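Local coordinates for protein histidine--tRNA ligase (Thermus thermophilus, PDB 1H4V) that catalyses the ATP-dependent attachment of L-histidine to tRNA(His), releasing AMP and diphosphate, as a homodimeric class II aminoacyl-tRNA synthetase, at residues A[78-86]-A[104-112]; A[124-135]-A[299-310]. All coordinates share one frame; numbering follows the deposited sequence.

Interaction 1 (A[78-86]-A[104-112]); sequences LRPEGTAAM and LWMAGPMFR
Two direct hydrogen bonds tie R79 to the strand 104-111. Its own carbonyl O accepts from F111 N at 2.8 Å, and its guanidinium NH1 reaches P109 O at 2.7 Å; the second bond lies in the plane of the P109 carbonyl but is bent at the hydrogen, 135°. With CG anti to the backbone N (chi1 -176°) and a bend at chi3, the long arginine chain runs back over the strand to this backbone acceptor. A water donates to both L78 O and F111 O, bridging the backbones. Cutting R79 back to an alanine here would probably strip P109 O of this donor and take away the surface that M106 and M110 lie against.

The remaining packing is mostly done by methionines, whose slim, flexible ends fit against backbone and guanidinium alike. M110 SD lies against R79 CD, 3.2 Å away, and its CE comes 3.6 Å from G82 N, where a glycine lets the chain approach closely. M106 CE sits over one face of the same guanidinium, near its rim. Farther along, M86 CE meets L104 CB at 3.8 Å, while at the other end L78 CG rests over one face of the F111 ring.

E81, its other oxygen salt-bridged to K52, accepts from A84 N through OE2 at 2.7 Å, capping the start of helix 83-92. I43 of the second subunit packs on P109 and F111, placing this end by the dimer interface. Strand 104-111, running on into R112, is the first strand of class II motif 2, covered here by the loop and helix start of 78-86.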
loop_
_atom_site.group_PDB
_atom_site.type_symbol
_atom_site.label_atom_id
_atom_site.label_comp_id
_atom_site.label_asym_id
_atom_site.label_seq_id
_atom_site.Cartn_x
_atom_site.Cartn_y
_atom_site.Cartn_z
ATOM N N LEU A 78 -0.190 -14.771 8.497
ATOM C CA LEU A 78 0.236 -13.563 7.796
ATOM C C LEU A 78 0.663 -13.989 6.390
ATOM O O LEU A 78 1.437 -14.928 6.234
ATOM C CB LEU A 78 1.414 -12.921 8.536
ATOM C CG LEU A 78 1.174 -11.659 9.372
ATOM C CD1 LEU A 78 -0.103 -11.767 10.156
ATOM C CD2 LEU A 78 2.346 -11.440 10.302
ATOM N N ARG A 79 0.143 -13.303 5.378
ATOM C CA ARG A 79 0.452 -13.610 3.986
ATOM C C ARG A 79 1.950 -13.826 3.698
ATOM O O ARG A 79 2.753 -12.901 3.817
ATOM C CB ARG A 79 -0.069 -12.490 3.088
ATOM C CG ARG A 79 0.116 -12.756 1.616
ATOM C CD ARG A 79 0.244 -11.445 0.869
ATOM N NE ARG A 79 -0.996 -10.692 0.884
ATOM C CZ ARG A 79 -1.059 -9.370 0.927
ATOM N NH1 ARG A 79 0.055 -8.659 0.973
ATOM N NH2 ARG A 79 -2.235 -8.765 0.896
ATOM N N PRO A 80 2.334 -15.057 3.309
ATOM C CA PRO A 80 3.724 -15.417 2.995
ATOM C C PRO A 80 4.024 -15.400 1.493
ATOM O O PRO A 80 5.182 -15.371 1.081
ATOM C CB PRO A 80 3.836 -16.822 3.555
ATOM C CG PRO A 80 2.519 -17.389 3.164
ATOM C CD PRO A 80 1.525 -16.276 3.500
ATOM N N GLU A 81 2.969 -15.439 0.686
ATOM C CA GLU A 81 3.091 -15.452 -0.773
ATOM C C GLU A 81 1.840 -14.810 -1.356
ATOM O O GLU A 81 0.857 -14.605 -0.652
ATOM C CB GLU A 81 3.184 -16.890 -1.296
ATOM C CG GLU A 81 1.915 -17.694 -1.043
ATOM C CD GLU A 81 1.786 -18.900 -1.956
ATOM O OE1 GLU A 81 2.692 -19.761 -1.936
ATOM O OE2 GLU A 81 0.778 -18.986 -2.696
ATOM N N GLY A 82 1.865 -14.527 -2.649
ATOM C CA GLY A 82 0.710 -13.910 -3.269
ATOM C C GLY A 82 -0.212 -14.820 -4.055
ATOM O O GLY A 82 -1.432 -14.630 -4.027
ATOM N N THR A 83 0.363 -15.811 -4.735
ATOM C CA THR A 83 -0.406 -16.724 -5.590
ATOM C C THR A 83 -1.622 -17.395 -4.971
ATOM O O THR A 83 -2.720 -17.274 -5.511
ATOM C CB THR A 83 0.494 -17.823 -6.207
ATOM O OG1 THR A 83 1.643 -17.216 -6.818
ATOM C CG2 THR A 83 -0.280 -18.600 -7.286
ATOM N N ALA A 84 -1.442 -18.100 -3.854
ATOM C CA ALA A 84 -2.565 -18.773 -3.207
ATOM C C ALA A 84 -3.679 -17.792 -2.832
ATOM O O ALA A 84 -4.861 -18.111 -2.959
ATOM C CB ALA A 84 -2.098 -19.528 -1.967
ATOM N N ALA A 85 -3.301 -16.606 -2.368
ATOM C CA ALA A 85 -4.278 -15.585 -1.983
ATOM C C ALA A 85 -5.070 -15.107 -3.196
ATOM O O ALA A 85 -6.273 -14.877 -3.111
ATOM C CB ALA A 85 -3.576 -14.405 -1.333
ATOM N N MET A 86 -4.390 -14.961 -4.326
ATOM C CA MET A 86 -5.049 -14.509 -5.550
ATOM C C MET A 86 -5.977 -15.580 -6.089
ATOM O O MET A 86 -7.089 -15.269 -6.512
ATOM C CB MET A 86 -4.000 -14.092 -6.589
ATOM C CG MET A 86 -3.245 -12.858 -6.109
ATOM S SD MET A 86 -1.721 -12.472 -6.946
ATOM C CE MET A 86 -2.375 -11.549 -8.366
ATOM N N LEU A 104 -4.523 -10.957 -13.228
ATOM C CA LEU A 104 -4.521 -10.165 -11.998
ATOM C C LEU A 104 -3.108 -9.809 -11.574
ATOM O O LEU A 104 -2.148 -10.518 -11.888
ATOM C CB LEU A 104 -5.181 -10.943 -10.854
ATOM C CG LEU A 104 -6.565 -11.567 -11.066
ATOM C CD1 LEU A 104 -6.813 -12.578 -9.957
ATOM C CD2 LEU A 104 -7.641 -10.508 -11.073
ATOM N N TRP A 105 -2.972 -8.698 -10.870
ATOM C CA TRP A 105 -1.670 -8.319 -10.367
ATOM C C TRP A 105 -1.885 -7.690 -9.010
ATOM O O TRP A 105 -2.983 -7.220 -8.688
ATOM C CB TRP A 105 -0.932 -7.360 -11.313
ATOM C CG TRP A 105 -1.358 -5.935 -11.230
ATOM C CD1 TRP A 105 -2.390 -5.342 -11.898
ATOM C CD2 TRP A 105 -0.751 -4.914 -10.435
ATOM N NE1 TRP A 105 -2.462 -4.009 -11.571
ATOM C CE2 TRP A 105 -1.471 -3.719 -10.671
ATOM C CE3 TRP A 105 0.328 -4.894 -9.540
ATOM C CZ2 TRP A 105 -1.142 -2.504 -10.049
ATOM C CZ3 TRP A 105 0.656 -3.681 -8.920
ATOM C CH2 TRP A 105 -0.083 -2.505 -9.180
ATOM N N MET A 106 -0.824 -7.686 -8.215
ATOM C CA MET A 106 -0.888 -7.158 -6.872
ATOM C C MET A 106 0.512 -6.817 -6.379
ATOM O O MET A 106 1.509 -7.420 -6.786
ATOM C CB MET A 106 -1.541 -8.217 -5.972
ATOM C CG MET A 106 -1.534 -7.958 -4.472
ATOM S SD MET A 106 -2.553 -9.218 -3.629
ATOM C CE MET A 106 -1.351 -10.511 -3.242
ATOM N N ALA A 107 0.576 -5.824 -5.510
ATOM C CA ALA A 107 1.825 -5.407 -4.916
ATOM C C ALA A 107 1.515 -5.266 -3.438
ATOM O O ALA A 107 0.484 -4.708 -3.067
ATOM C CB ALA A 107 2.269 -4.077 -5.496
ATOM N N GLY A 108 2.387 -5.781 -2.586
ATOM C CA GLY A 108 2.129 -5.649 -1.167
ATOM C C GLY A 108 3.129 -6.369 -0.294
ATOM O O GLY A 108 4.024 -7.036 -0.790
ATOM N N PRO A 109 3.003 -6.243 1.026
ATOM C CA PRO A 109 3.941 -6.916 1.926
ATOM C C PRO A 109 3.712 -8.421 2.068
ATOM O O PRO A 109 2.587 -8.899 1.932
ATOM C CB PRO A 109 3.729 -6.175 3.244
ATOM C CG PRO A 109 2.300 -5.823 3.190
ATOM C CD PRO A 109 2.147 -5.306 1.773
ATOM N N MET A 110 4.802 -9.146 2.314
ATOM C CA MET A 110 4.778 -10.583 2.536
ATOM C C MET A 110 5.543 -10.773 3.843
ATOM O O MET A 110 6.343 -9.926 4.248
ATOM C CB MET A 110 5.495 -11.358 1.437
ATOM C CG MET A 110 4.907 -11.197 0.063
ATOM S SD MET A 110 3.248 -11.849 -0.071
ATOM C CE MET A 110 2.678 -11.109 -1.666
ATOM N N PHE A 111 5.300 -11.899 4.492
ATOM C CA PHE A 111 5.899 -12.176 5.783
ATOM C C PHE A 111 6.549 -13.540 5.813
ATOM O O PHE A 111 5.949 -14.549 5.467
ATOM C CB PHE A 111 4.807 -12.009 6.830
ATOM C CG PHE A 111 4.165 -10.660 6.773
ATOM C CD1 PHE A 111 4.766 -9.571 7.402
ATOM C CD2 PHE A 111 3.017 -10.452 6.016
ATOM C CE1 PHE A 111 4.230 -8.286 7.282
ATOM C CE2 PHE A 111 2.469 -9.175 5.883
ATOM C CZ PHE A 111 3.078 -8.088 6.516
ATOM N N ARG A 112 7.800 -13.526 6.241
ATOM C CA ARG A 112 8.676 -14.695 6.311
ATOM C C ARG A 112 9.199 -14.717 7.751
ATOM O O ARG A 112 9.703 -13.716 8.240
ATOM C CB ARG A 112 9.840 -14.465 5.338
ATOM C CG ARG A 112 10.648 -15.679 4.923
ATOM C CD ARG A 112 11.445 -15.347 3.647
ATOM N NE ARG A 112 12.515 -14.373 3.892
ATOM C CZ ARG A 112 13.044 -13.593 2.942
ATOM N NH1 ARG A 112 12.600 -13.657 1.687
ATOM N NH2 ARG A 112 14.039 -12.760 3.215
HETATM O O HOH W 1 3.888 -15.454 7.430
#

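Interaction 2 (A[124-135]-A[299-310]); sequences FHQVNYEALGSE and RVPGVGFAFGVE
Neighbouring antiparallel strands of the central class II catalytic sheet meet here, 124-132 beside 302-308, and the chain then turns from G308 into helix 309-318. Backbone bonds join the hydrogen-bonded pairs V127-F307, Y129-F305 and A131-V303, two to each; Y129 N gives to F305 O at 3.0 Å. Past the strand, G133 N donates to P301 O at 2.8 Å, and the positive phi of G133 suits a residue without CB.

On the face of V127, Y129 and A131, each phenylalanine leans across the sheet toward its partner. F305 CG is wedged between backbone N and carbonyl carbon (chi1 67°), which lays the ring beneath Y129 CB, 3.7 Å from the ring centroid. V127 CB stands over the F307 ring, 3.9 Å from its centroid, a second CH-pi contact. Helices 14-33 and 137-153 pack against this aromatic face, so broad apolar side chains suit it.

Strand 302-308 with the helix after it is class II motif 3, and strand 124-132 is the second strand of motif 2. At the junction E310 grips H125 by two strong bonds: OE1 takes the backbone N at 3.0 Å, nearly straight, and OE2 takes ND1 at 2.9 Å, the carboxylate oxygen near the imidazole plane. Both oxygens use their syn lone pairs; the backbone bond steadies the carboxylate, and the ND1 bond probably fixes the ring's rotation. V309 N donates to H125 O.

Q126, N128 and E130 put polar groups on the other face, among A306 and L132. A306 CB, a small methyl, lies 3.4 Å from N128 ND2, and Q126 NE2 donates to N128 OD1. E130 OE1 comes 3.3 Å from G304 CA, where any CB would clash with this carboxylate and with Y129 O.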
loop_
_atom_site.group_PDB
_atom_site.type_symbol
_atom_site.label_atom_id
_atom_site.label_comp_id
_atom_site.label_asym_id
_atom_site.label_seq_id
_atom_site.Cartn_x
_atom_site.Cartn_y
_atom_site.Cartn_z
ATOM N N PHE A 124 8.849 -8.229 3.550
ATOM C CA PHE A 124 9.359 -7.710 2.291
ATOM C C PHE A 124 8.155 -7.408 1.430
ATOM O O PHE A 124 7.026 -7.682 1.831
ATOM C CB PHE A 124 10.299 -8.719 1.606
ATOM C CG PHE A 124 9.703 -10.103 1.417
ATOM C CD1 PHE A 124 9.203 -10.496 0.182
ATOM C CD2 PHE A 124 9.668 -11.015 2.474
ATOM C CE1 PHE A 124 8.683 -11.773 -0.012
ATOM C CE2 PHE A 124 9.146 -12.299 2.299
ATOM C CZ PHE A 124 8.653 -12.677 1.049
ATOM N N HIS A 125 8.384 -6.821 0.267
ATOM C CA HIS A 125 7.292 -6.497 -0.635
ATOM C C HIS A 125 7.530 -7.130 -1.991
ATOM O O HIS A 125 8.667 -7.243 -2.460
ATOM C CB HIS A 125 7.170 -4.983 -0.795
ATOM C CG HIS A 125 6.927 -4.259 0.491
ATOM N ND1 HIS A 125 7.907 -4.090 1.447
ATOM C CD2 HIS A 125 5.804 -3.701 1.001
ATOM C CE1 HIS A 125 7.398 -3.463 2.492
ATOM N NE2 HIS A 125 6.123 -3.215 2.248
ATOM N N GLN A 126 6.465 -7.584 -2.621
ATOM C CA GLN A 126 6.641 -8.151 -3.934
ATOM C C GLN A 126 5.478 -7.821 -4.821
ATOM O O GLN A 126 4.394 -7.461 -4.343
ATOM C CB GLN A 126 6.867 -9.672 -3.880
ATOM C CG GLN A 126 5.834 -10.514 -3.191
ATOM C CD GLN A 126 6.109 -12.013 -3.390
ATOM O OE1 GLN A 126 7.240 -12.480 -3.219
ATOM N NE2 GLN A 126 5.072 -12.766 -3.752
ATOM N N VAL A 127 5.730 -7.890 -6.119
ATOM C CA VAL A 127 4.697 -7.637 -7.101
ATOM C C VAL A 127 4.320 -8.991 -7.662
ATOM O O VAL A 127 5.193 -9.785 -7.997
ATOM C CB VAL A 127 5.216 -6.737 -8.235
ATOM C CG1 VAL A 127 4.216 -6.733 -9.391
ATOM C CG2 VAL A 127 5.442 -5.317 -7.705
ATOM N N ASN A 128 3.027 -9.270 -7.739
ATOM C CA ASN A 128 2.571 -10.546 -8.275
ATOM C C ASN A 128 1.714 -10.337 -9.499
ATOM O O ASN A 128 0.944 -9.384 -9.569
ATOM C CB ASN A 128 1.740 -11.331 -7.250
ATOM C CG ASN A 128 2.594 -12.054 -6.226
ATOM O OD1 ASN A 128 3.047 -11.466 -5.245
ATOM N ND2 ASN A 128 2.819 -13.337 -6.453
ATOM N N TYR A 129 1.860 -11.241 -10.455
ATOM C CA TYR A 129 1.076 -11.222 -11.676
ATOM C C TYR A 129 0.560 -12.648 -11.855
ATOM O O TYR A 129 1.325 -13.604 -11.764
ATOM C CB TYR A 129 1.927 -10.862 -12.888
ATOM C CG TYR A 129 1.195 -11.130 -14.185
ATOM C CD1 TYR A 129 0.157 -10.297 -14.612
ATOM C CD2 TYR A 129 1.513 -12.236 -14.965
ATOM C CE1 TYR A 129 -0.545 -10.560 -15.785
ATOM C CE2 TYR A 129 0.817 -12.514 -16.136
ATOM C CZ TYR A 129 -0.209 -11.670 -16.540
ATOM O OH TYR A 129 -0.892 -11.943 -17.699
ATOM N N GLU A 130 -0.727 -12.779 -12.130
ATOM C CA GLU A 130 -1.337 -14.088 -12.303
ATOM C C GLU A 130 -2.368 -14.095 -13.446
ATOM O O GLU A 130 -3.233 -13.219 -13.533
ATOM C CB GLU A 130 -2.014 -14.485 -10.984
ATOM C CG GLU A 130 -1.451 -15.712 -10.277
ATOM C CD GLU A 130 0.051 -15.674 -10.022
ATOM O OE1 GLU A 130 0.744 -16.595 -10.494
ATOM O OE2 GLU A 130 0.546 -14.747 -9.347
ATOM N N ALA A 131 -2.253 -15.085 -14.324
ATOM C CA ALA A 131 -3.172 -15.274 -15.447
ATOM C C ALA A 131 -3.834 -16.619 -15.170
ATOM O O ALA A 131 -3.213 -17.663 -15.330
ATOM C CB ALA A 131 -2.400 -15.330 -16.755
ATOM N N LEU A 132 -5.094 -16.590 -14.749
ATOM C CA LEU A 132 -5.824 -17.808 -14.403
ATOM C C LEU A 132 -6.943 -18.174 -15.362
ATOM O O LEU A 132 -7.641 -17.298 -15.872
ATOM C CB LEU A 132 -6.427 -17.653 -13.011
ATOM C CG LEU A 132 -5.479 -17.089 -11.965
ATOM C CD1 LEU A 132 -6.262 -16.562 -10.772
ATOM C CD2 LEU A 132 -4.515 -18.163 -11.555
ATOM N N GLY A 133 -7.114 -19.477 -15.583
ATOM C CA GLY A 133 -8.176 -19.956 -16.445
ATOM C C GLY A 133 -7.799 -20.576 -17.774
ATOM O O GLY A 133 -8.665 -21.091 -18.471
ATOM N N SER A 134 -6.528 -20.554 -18.139
ATOM C CA SER A 134 -6.144 -21.124 -19.419
ATOM C C SER A 134 -4.820 -21.874 -19.411
ATOM O O SER A 134 -3.897 -21.530 -18.677
ATOM C CB SER A 134 -6.101 -20.018 -20.478
ATOM O OG SER A 134 -5.689 -20.541 -21.727
ATOM N N GLU A 135 -4.736 -22.898 -20.256
ATOM C CA GLU A 135 -3.535 -23.716 -20.382
ATOM C C GLU A 135 -2.709 -23.270 -21.596
ATOM O O GLU A 135 -1.596 -23.751 -21.817
ATOM C CB GLU A 135 -3.931 -25.187 -20.545
ATOM C CG GLU A 135 -2.754 -26.116 -20.738
ATOM C CD GLU A 135 -1.951 -26.308 -19.463
ATOM O OE1 GLU A 135 -0.731 -26.558 -19.560
ATOM O OE2 GLU A 135 -2.544 -26.221 -18.366
ATOM N N ARG A 299 -10.899 -27.176 -11.165
ATOM C CA ARG A 299 -9.614 -27.084 -11.829
ATOM C C ARG A 299 -9.479 -25.694 -12.438
ATOM O O ARG A 299 -10.365 -25.240 -13.153
ATOM C CB ARG A 299 -9.517 -28.128 -12.939
ATOM C CG ARG A 299 -8.358 -27.900 -13.895
ATOM C CD ARG A 299 -8.431 -28.819 -15.099
ATOM N NE ARG A 299 -7.236 -28.701 -15.929
ATOM C CZ ARG A 299 -6.003 -28.949 -15.496
ATOM N NH1 ARG A 299 -5.803 -29.326 -14.238
ATOM N NH2 ARG A 299 -4.966 -28.826 -16.320
ATOM N N VAL A 300 -8.377 -25.015 -12.144
ATOM C CA VAL A 300 -8.128 -23.687 -12.695
ATOM C C VAL A 300 -6.666 -23.561 -13.097
ATOM O O VAL A 300 -5.795 -23.409 -12.247
ATOM C CB VAL A 300 -8.439 -22.566 -11.686
ATOM C CG1 VAL A 300 -8.095 -21.202 -12.310
ATOM C CG2 VAL A 300 -9.909 -22.610 -11.279
ATOM N N PRO A 301 -6.380 -23.642 -14.403
ATOM C CA PRO A 301 -5.005 -23.533 -14.910
ATOM C C PRO A 301 -4.460 -22.161 -14.552
ATOM O O PRO A 301 -5.196 -21.175 -14.569
ATOM C CB PRO A 301 -5.172 -23.687 -16.420
ATOM C CG PRO A 301 -6.461 -24.459 -16.560
ATOM C CD PRO A 301 -7.332 -23.831 -15.507
ATOM N N GLY A 302 -3.174 -22.087 -14.239
ATOM C CA GLY A 302 -2.614 -20.801 -13.877
ATOM C C GLY A 302 -1.152 -20.669 -14.207
ATOM O O GLY A 302 -0.431 -21.654 -14.297
ATOM N N VAL A 303 -0.713 -19.436 -14.410
ATOM C CA VAL A 303 0.679 -19.168 -14.713
ATOM C C VAL A 303 0.894 -17.719 -14.322
ATOM O O VAL A 303 0.002 -16.887 -14.482
ATOM C CB VAL A 303 0.991 -19.390 -16.219
ATOM C CG1 VAL A 303 0.193 -18.427 -17.071
ATOM C CG2 VAL A 303 2.479 -19.210 -16.475
ATOM N N GLY A 304 2.067 -17.419 -13.782
ATOM C CA GLY A 304 2.347 -16.062 -13.361
ATOM C C GLY A 304 3.739 -15.937 -12.788
ATOM O O GLY A 304 4.575 -16.822 -12.989
ATOM N N PHE A 305 3.989 -14.842 -12.075
ATOM C CA PHE A 305 5.294 -14.609 -11.479
ATOM C C PHE A 305 5.222 -13.641 -10.311
ATOM O O PHE A 305 4.190 -13.031 -10.050
ATOM C CB PHE A 305 6.266 -14.038 -12.525
ATOM C CG PHE A 305 5.909 -12.650 -13.000
ATOM C CD1 PHE A 305 5.287 -12.454 -14.230
ATOM C CD2 PHE A 305 6.210 -11.534 -12.223
ATOM C CE1 PHE A 305 4.974 -11.161 -14.682
ATOM C CE2 PHE A 305 5.898 -10.248 -12.665
ATOM C CZ PHE A 305 5.281 -10.061 -13.897
ATOM N N ALA A 306 6.345 -13.496 -9.627
ATOM C CA ALA A 306 6.470 -12.570 -8.514
ATOM C C ALA A 306 7.916 -12.118 -8.493
ATOM O O ALA A 306 8.797 -12.854 -8.926
ATOM C CB ALA A 306 6.131 -13.262 -7.189
ATOM N N PHE A 307 8.155 -10.894 -8.044
ATOM C CA PHE A 307 9.518 -10.392 -7.882
ATOM C C PHE A 307 9.558 -9.524 -6.621
ATOM O O PHE A 307 8.571 -8.887 -6.255
ATOM C CB PHE A 307 10.028 -9.651 -9.135
ATOM C CG PHE A 307 9.330 -8.356 -9.441
ATOM C CD1 PHE A 307 9.494 -7.244 -8.622
ATOM C CD2 PHE A 307 8.575 -8.229 -10.603
ATOM C CE1 PHE A 307 8.920 -6.018 -8.964
ATOM C CE2 PHE A 307 7.994 -7.010 -10.958
ATOM C CZ PHE A 307 8.167 -5.902 -10.143
ATOM N N GLY A 308 10.682 -9.562 -5.925
ATOM C CA GLY A 308 10.818 -8.795 -4.699
ATOM C C GLY A 308 11.213 -7.361 -4.967
ATOM O O GLY A 308 12.208 -7.090 -5.642
ATOM N N VAL A 309 10.422 -6.440 -4.448
ATOM C CA VAL A 309 10.697 -5.023 -4.619
ATOM C C VAL A 309 12.085 -4.673 -4.077
ATOM O O VAL A 309 12.846 -3.960 -4.739
ATOM C CB VAL A 309 9.606 -4.182 -3.919
ATOM C CG1 VAL A 309 9.928 -2.700 -4.017
ATOM C CG2 VAL A 309 8.242 -4.482 -4.575
ATOM N N GLU A 310 12.425 -5.185 -2.892
ATOM C CA GLU A 310 13.733 -4.909 -2.307
ATOM C C GLU A 310 14.861 -5.500 -3.151
ATOM O O GLU A 310 15.920 -4.897 -3.274
ATOM C CB GLU A 310 13.837 -5.445 -0.872
ATOM C CG GLU A 310 12.993 -4.712 0.164
ATOM C CD GLU A 310 11.536 -5.159 0.171
ATOM O OE1 GLU A 310 11.190 -6.111 -0.574
ATOM O OE2 GLU A 310 10.739 -4.559 0.930
#

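In the fold
Interactions 1 and 2 are built on adjacent strands of one catalytic-domain sheet, their centres about 9 Å apart. Strand 102-111 is followed in the chain, after a loop, by strand 123-132; 104-112, 124-135 and 299-310 lie side by side in the sheet, and 78-86 crosses over the first. Probable backbone hydrogen bonds of 2.6 Å join N128 N to M106 O and L104 N to E130 O. M110 serves both neighbours: its sulfur end packs against 78-86, while its CG lies 3.5 Å from Q126 CG. Motifs 2 and 3 line the ATP and amino-acid site in class II enzymes, so the two contacts probably frame it, although this structure is ligand-free.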